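Local coordinates for protein UDP-glucose 6-dehydrogenase (Pyrobaculum islandicum, PDB 3VTF) that probably oxidises UDP-glucose to UDP-glucuronate, using two molecules of NAD(+) in the process, at residues Asn313-Glu325 / Arg354-Gly366. Residues are numbered along the deposited sequence; the frame is centred on the assembly and turned at random.
Sequences NEYMPRYAVQLLE and RGVEVARLLLERG
Arg365 reaches back over Val321, whose CG1 lies against one face of the guanidinium, 3.6 Å from NE and offset toward the rim. At the edge of the same group, near its plane, the Glu325 side chain crosses that of Arg365 at about a right angle, its carboxylate plane tilted 32° from the guanidinium, for a long salt bridge, OE1 to NH1 at 3.5 Å. A water accepts from both Arg365 NH2 and Gln322 NE2, joining the two segments. Cut back to an alanine, Arg365 would probably leave the Glu325 carboxylate without this charge partner and Val321 CG1 without the flat group over it. With CG1 anti to the backbone N (chi1 166°), Val321 turns its other methyl, CG2, to Leu361 CB at 3.8 Å and past Val358 CG1 at 4.0 Å. The axes of 313-325 and 354-364 cross at -49°, 9.5 Å apart at their closest: helix 354-364 follows strand 335-339 as the first beta-alpha unit of the Rossmann-like UDP-binding domain, and the long helix 304-328 packs beside it. Leu324 and Leu362 meet through their CD2 methyls, and both also touch Val336 of that strand. Toward the other end, Pro317 sets CB against Val358 CG2 and Leu361 CD1, while its CG lies 3.8 Å from Arg354 NH2. Arg354 NH1 hydrogen-bonds Glu352 O, and the Arg354 side chain lies about 5 Å, nearest atoms, from the bound UDP-glucose.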
loop_
_atom_site.group_PDB
_atom_site.type_symbol
_atom_site.label_atom_id
_atom_site.label_comp_id
_atom_site.label_asym_id
_atom_site.label_seq_id
_atom_site.Cartn_x
_atom_site.Cartn_y
_atom_site.Cartn_z
ATOM N N ASN A 313 13.951 -3.758 4.773
ATOM C CA ASN A 313 14.861 -3.338 3.714
ATOM C C ASN A 313 16.290 -3.617 4.064
ATOM O O ASN A 313 17.108 -4.004 3.183
ATOM C CB ASN A 313 14.651 -1.837 3.432
ATOM C CG ASN A 313 15.224 -1.406 2.109
ATOM O OD1 ASN A 313 16.127 -0.543 2.014
ATOM N ND2 ASN A 313 14.691 -1.977 1.076
ATOM N N GLU A 314 16.641 -3.412 5.340
ATOM C CA GLU A 314 18.053 -3.581 5.683
ATOM C C GLU A 314 18.422 -5.069 5.702
ATOM O O GLU A 314 19.565 -5.427 5.545
ATOM C CB GLU A 314 18.259 -2.974 7.095
ATOM C CG GLU A 314 18.363 -1.442 7.002
ATOM C CD GLU A 314 18.165 -0.741 8.375
ATOM O OE1 GLU A 314 17.736 -1.409 9.348
ATOM O OE2 GLU A 314 18.379 0.486 8.477
ATOM N N TYR A 315 17.423 -5.909 5.943
ATOM C CA TYR A 315 17.608 -7.366 5.999
ATOM C C TYR A 315 17.881 -8.014 4.644
ATOM O O TYR A 315 18.721 -8.962 4.548
ATOM C CB TYR A 315 16.354 -8.009 6.607
ATOM C CG TYR A 315 16.383 -9.539 6.666
ATOM C CD1 TYR A 315 17.232 -10.177 7.589
ATOM C CD2 TYR A 315 15.507 -10.343 5.864
ATOM C CE1 TYR A 315 17.247 -11.567 7.707
ATOM C CE2 TYR A 315 15.497 -11.747 5.971
ATOM C CZ TYR A 315 16.365 -12.343 6.931
ATOM O OH TYR A 315 16.390 -13.715 7.114
ATOM N N MET A 316 17.185 -7.545 3.583
ATOM C CA MET A 316 17.223 -8.250 2.311
ATOM C C MET A 316 18.650 -8.503 1.754
ATOM O O MET A 316 18.920 -9.643 1.291
ATOM C CB MET A 316 16.324 -7.558 1.229
ATOM C CG MET A 316 14.835 -7.563 1.645
ATOM S SD MET A 316 14.099 -9.031 2.316
ATOM C CE MET A 316 13.832 -10.095 0.893
ATOM N N PRO A 317 19.527 -7.471 1.695
ATOM C CA PRO A 317 20.868 -7.741 1.138
ATOM C C PRO A 317 21.706 -8.741 1.995
ATOM O O PRO A 317 22.472 -9.547 1.443
ATOM C CB PRO A 317 21.570 -6.372 1.180
ATOM C CG PRO A 317 20.432 -5.383 1.251
ATOM C CD PRO A 317 19.340 -6.031 2.004
ATOM N N ARG A 318 21.547 -8.690 3.314
ATOM C CA ARG A 318 22.187 -9.673 4.204
ATOM C C ARG A 318 21.620 -11.049 3.875
ATOM O O ARG A 318 22.361 -12.050 3.828
ATOM C CB ARG A 318 21.913 -9.342 5.700
ATOM C CG ARG A 318 22.721 -8.154 6.244
ATOM C CD ARG A 318 22.267 -7.555 7.602
ATOM N NE ARG A 318 21.561 -8.491 8.495
ATOM C CZ ARG A 318 20.365 -8.263 9.109
ATOM N NH1 ARG A 318 19.698 -7.110 8.955
ATOM N NH2 ARG A 318 19.817 -9.190 9.916
ATOM N N TYR A 319 20.304 -11.149 3.668
ATOM C CA TYR A 319 19.744 -12.451 3.376
ATOM C C TYR A 319 20.270 -13.045 2.065
ATOM O O TYR A 319 20.457 -14.283 1.967
ATOM C CB TYR A 319 18.203 -12.375 3.386
ATOM C CG TYR A 319 17.453 -13.639 3.181
ATOM C CD1 TYR A 319 17.595 -14.718 4.105
ATOM C CD2 TYR A 319 16.535 -13.801 2.073
ATOM C CE1 TYR A 319 16.870 -15.891 3.937
ATOM C CE2 TYR A 319 15.796 -14.972 1.946
ATOM C CZ TYR A 319 15.991 -16.015 2.842
ATOM O OH TYR A 319 15.267 -17.170 2.641
ATOM N N ALA A 320 20.451 -12.179 1.056
ATOM C CA ALA A 320 20.887 -12.618 -0.279
ATOM C C ALA A 320 22.314 -13.233 -0.121
ATOM O O ALA A 320 22.608 -14.270 -0.706
ATOM C CB ALA A 320 20.938 -11.398 -1.280
ATOM N N VAL A 321 23.175 -12.552 0.641
ATOM C CA VAL A 321 24.525 -13.021 0.870
ATOM C C VAL A 321 24.484 -14.343 1.716
ATOM O O VAL A 321 25.194 -15.292 1.403
ATOM C CB VAL A 321 25.360 -11.899 1.556
ATOM C CG1 VAL A 321 26.748 -12.425 2.164
ATOM C CG2 VAL A 321 25.524 -10.747 0.569
ATOM N N GLN A 322 23.579 -14.442 2.705
ATOM C CA GLN A 322 23.430 -15.670 3.450
ATOM C C GLN A 322 23.024 -16.863 2.566
ATOM O O GLN A 322 23.547 -18.017 2.750
ATOM C CB GLN A 322 22.420 -15.526 4.593
ATOM C CG GLN A 322 22.849 -14.550 5.691
ATOM C CD GLN A 322 21.726 -14.300 6.696
ATOM O OE1 GLN A 322 20.734 -15.054 6.739
ATOM N NE2 GLN A 322 21.874 -13.242 7.509
ATOM N N LEU A 323 22.122 -16.620 1.607
ATOM C CA LEU A 323 21.741 -17.686 0.671
ATOM C C LEU A 323 22.955 -18.142 -0.141
ATOM O O LEU A 323 23.146 -19.359 -0.323
ATOM C CB LEU A 323 20.645 -17.197 -0.308
ATOM C CG LEU A 323 19.271 -16.907 0.308
ATOM C CD1 LEU A 323 18.380 -16.181 -0.668
ATOM C CD2 LEU A 323 18.652 -18.246 0.810
ATOM N N LEU A 324 23.744 -17.185 -0.661
ATOM C CA LEU A 324 24.876 -17.560 -1.515
ATOM C C LEU A 324 25.887 -18.433 -0.674
ATOM O O LEU A 324 26.393 -19.497 -1.122
ATOM C CB LEU A 324 25.569 -16.298 -2.101
ATOM C CG LEU A 324 26.635 -16.756 -3.150
ATOM C CD1 LEU A 324 26.042 -17.575 -4.315
ATOM C CD2 LEU A 324 27.432 -15.572 -3.614
ATOM N N GLU A 325 26.193 -17.931 0.517
ATOM C CA GLU A 325 27.076 -18.558 1.488
ATOM C C GLU A 325 26.643 -19.988 1.865
ATOM O O GLU A 325 27.444 -20.919 1.835
ATOM C CB GLU A 325 27.115 -17.693 2.738
ATOM C CG GLU A 325 28.002 -18.201 3.863
ATOM C CD GLU A 325 27.988 -17.198 5.000
ATOM O OE1 GLU A 325 28.932 -16.395 5.156
ATOM O OE2 GLU A 325 26.953 -17.137 5.682
ATOM N N ARG A 354 21.977 -1.272 -3.604
ATOM C CA ARG A 354 22.015 -2.628 -2.968
ATOM C C ARG A 354 23.162 -3.527 -3.532
ATOM O O ARG A 354 23.706 -4.399 -2.824
ATOM C CB ARG A 354 20.699 -3.395 -3.174
ATOM C CG ARG A 354 19.458 -2.621 -2.929
ATOM C CD ARG A 354 19.235 -2.081 -1.569
ATOM N NE ARG A 354 20.082 -0.932 -1.180
ATOM C CZ ARG A 354 20.420 -0.754 0.105
ATOM N NH1 ARG A 354 21.245 0.203 0.493
ATOM N NH2 ARG A 354 19.930 -1.583 1.018
ATOM N N GLY A 355 23.480 -3.335 -4.806
ATOM C CA GLY A 355 24.626 -4.036 -5.457
ATOM C C GLY A 355 25.913 -3.706 -4.740
ATOM O O GLY A 355 26.665 -4.579 -4.451
ATOM N N VAL A 356 26.166 -2.427 -4.474
ATOM C CA VAL A 356 27.396 -1.976 -3.694
ATOM C C VAL A 356 27.367 -2.595 -2.311
ATOM O O VAL A 356 28.407 -3.137 -1.829
ATOM C CB VAL A 356 27.510 -0.406 -3.662
ATOM C CG1 VAL A 356 28.631 0.064 -2.756
ATOM C CG2 VAL A 356 27.706 0.134 -5.097
ATOM N N GLU A 357 26.207 -2.549 -1.665
ATOM C CA GLU A 357 26.041 -3.109 -0.302
ATOM C C GLU A 357 26.339 -4.597 -0.314
ATOM O O GLU A 357 27.007 -5.101 0.612
ATOM C CB GLU A 357 24.596 -3.023 0.255
ATOM C CG GLU A 357 24.318 -1.851 1.161
ATOM C CD GLU A 357 25.425 -1.564 2.132
ATOM O OE1 GLU A 357 25.557 -2.324 3.127
ATOM O OE2 GLU A 357 26.162 -0.577 1.878
ATOM N N VAL A 358 25.767 -5.307 -1.307
ATOM C CA VAL A 358 26.064 -6.758 -1.448
ATOM C C VAL A 358 27.591 -6.995 -1.688
ATOM O O VAL A 358 28.152 -7.882 -1.062
ATOM C CB VAL A 358 25.174 -7.426 -2.519
ATOM C CG1 VAL A 358 25.721 -8.805 -2.867
ATOM C CG2 VAL A 358 23.742 -7.545 -1.940
ATOM N N ALA A 359 28.232 -6.205 -2.548
ATOM C CA ALA A 359 29.703 -6.332 -2.786
ATOM C C ALA A 359 30.439 -6.194 -1.441
ATOM O O ALA A 359 31.263 -7.054 -1.077
ATOM C CB ALA A 359 30.206 -5.299 -3.816
ATOM N N ARG A 360 30.081 -5.176 -0.662
ATOM C CA ARG A 360 30.717 -4.990 0.665
ATOM C C ARG A 360 30.492 -6.146 1.589
ATOM O O ARG A 360 31.442 -6.685 2.219
ATOM C CB ARG A 360 30.203 -3.736 1.353
ATOM C CG ARG A 360 30.627 -2.435 0.708
ATOM C CD ARG A 360 30.286 -1.312 1.717
ATOM N NE ARG A 360 30.394 0.025 1.113
ATOM C CZ ARG A 360 29.347 0.768 0.731
ATOM N NH1 ARG A 360 28.085 0.343 0.884
ATOM N NH2 ARG A 360 29.546 1.935 0.164
ATOM N N LEU A 361 29.252 -6.611 1.667
ATOM C CA LEU A 361 29.038 -7.809 2.495
ATOM C C LEU A 361 29.872 -9.006 2.024
ATOM O O LEU A 361 30.332 -9.833 2.823
ATOM C CB LEU A 361 27.527 -8.243 2.570
ATOM C CG LEU A 361 26.620 -7.158 3.234
ATOM C CD1 LEU A 361 25.105 -7.346 2.887
ATOM C CD2 LEU A 361 26.828 -7.166 4.729
ATOM N N LEU A 362 29.951 -9.187 0.716
ATOM C CA LEU A 362 30.747 -10.303 0.201
ATOM C C LEU A 362 32.229 -10.117 0.623
ATOM O O LEU A 362 32.887 -11.082 1.026
ATOM C CB LEU A 362 30.596 -10.376 -1.315
ATOM C CG LEU A 362 29.174 -10.849 -1.810
ATOM C CD1 LEU A 362 29.263 -10.736 -3.310
ATOM C CD2 LEU A 362 28.853 -12.280 -1.353
ATOM N N LEU A 363 32.747 -8.905 0.446
ATOM C CA LEU A 363 34.132 -8.561 0.811
ATOM C C LEU A 363 34.423 -8.840 2.248
ATOM O O LEU A 363 35.357 -9.561 2.541
ATOM C CB LEU A 363 34.460 -7.126 0.502
ATOM C CG LEU A 363 34.633 -6.798 -0.962
ATOM C CD1 LEU A 363 34.724 -5.281 -1.116
ATOM C CD2 LEU A 363 35.800 -7.538 -1.622
ATOM N N GLU A 364 33.595 -8.330 3.126
ATOM C CA GLU A 364 33.653 -8.605 4.548
ATOM C C GLU A 364 33.612 -10.118 4.868
ATOM O O GLU A 364 34.031 -10.568 5.935
ATOM C CB GLU A 364 32.511 -7.779 5.161
ATOM C CG GLU A 364 32.267 -7.820 6.654
ATOM C CD GLU A 364 31.101 -6.891 7.055
ATOM O OE1 GLU A 364 29.926 -7.217 6.762
ATOM O OE2 GLU A 364 31.342 -5.820 7.671
ATOM N N ARG A 365 33.137 -10.946 3.947
ATOM C CA ARG A 365 33.211 -12.389 4.189
ATOM C C ARG A 365 34.372 -13.102 3.461
ATOM O O ARG A 365 34.361 -14.330 3.330
ATOM C CB ARG A 365 31.853 -13.095 3.954
ATOM C CG ARG A 365 30.869 -12.920 5.115
ATOM C CD ARG A 365 29.444 -12.960 4.588
ATOM N NE ARG A 365 28.562 -12.014 5.290
ATOM C CZ ARG A 365 27.420 -12.335 5.907
ATOM N NH1 ARG A 365 26.940 -13.611 5.928
ATOM N NH2 ARG A 365 26.737 -11.355 6.499
ATOM N N GLY A 366 35.341 -12.341 2.959
ATOM C CA GLY A 366 36.558 -12.980 2.375
ATOM C C GLY A 366 36.378 -13.503 0.957
ATOM O O GLY A 366 37.235 -14.216 0.432
HETATM O O HOH W 1 24.508 -11.284 7.685
#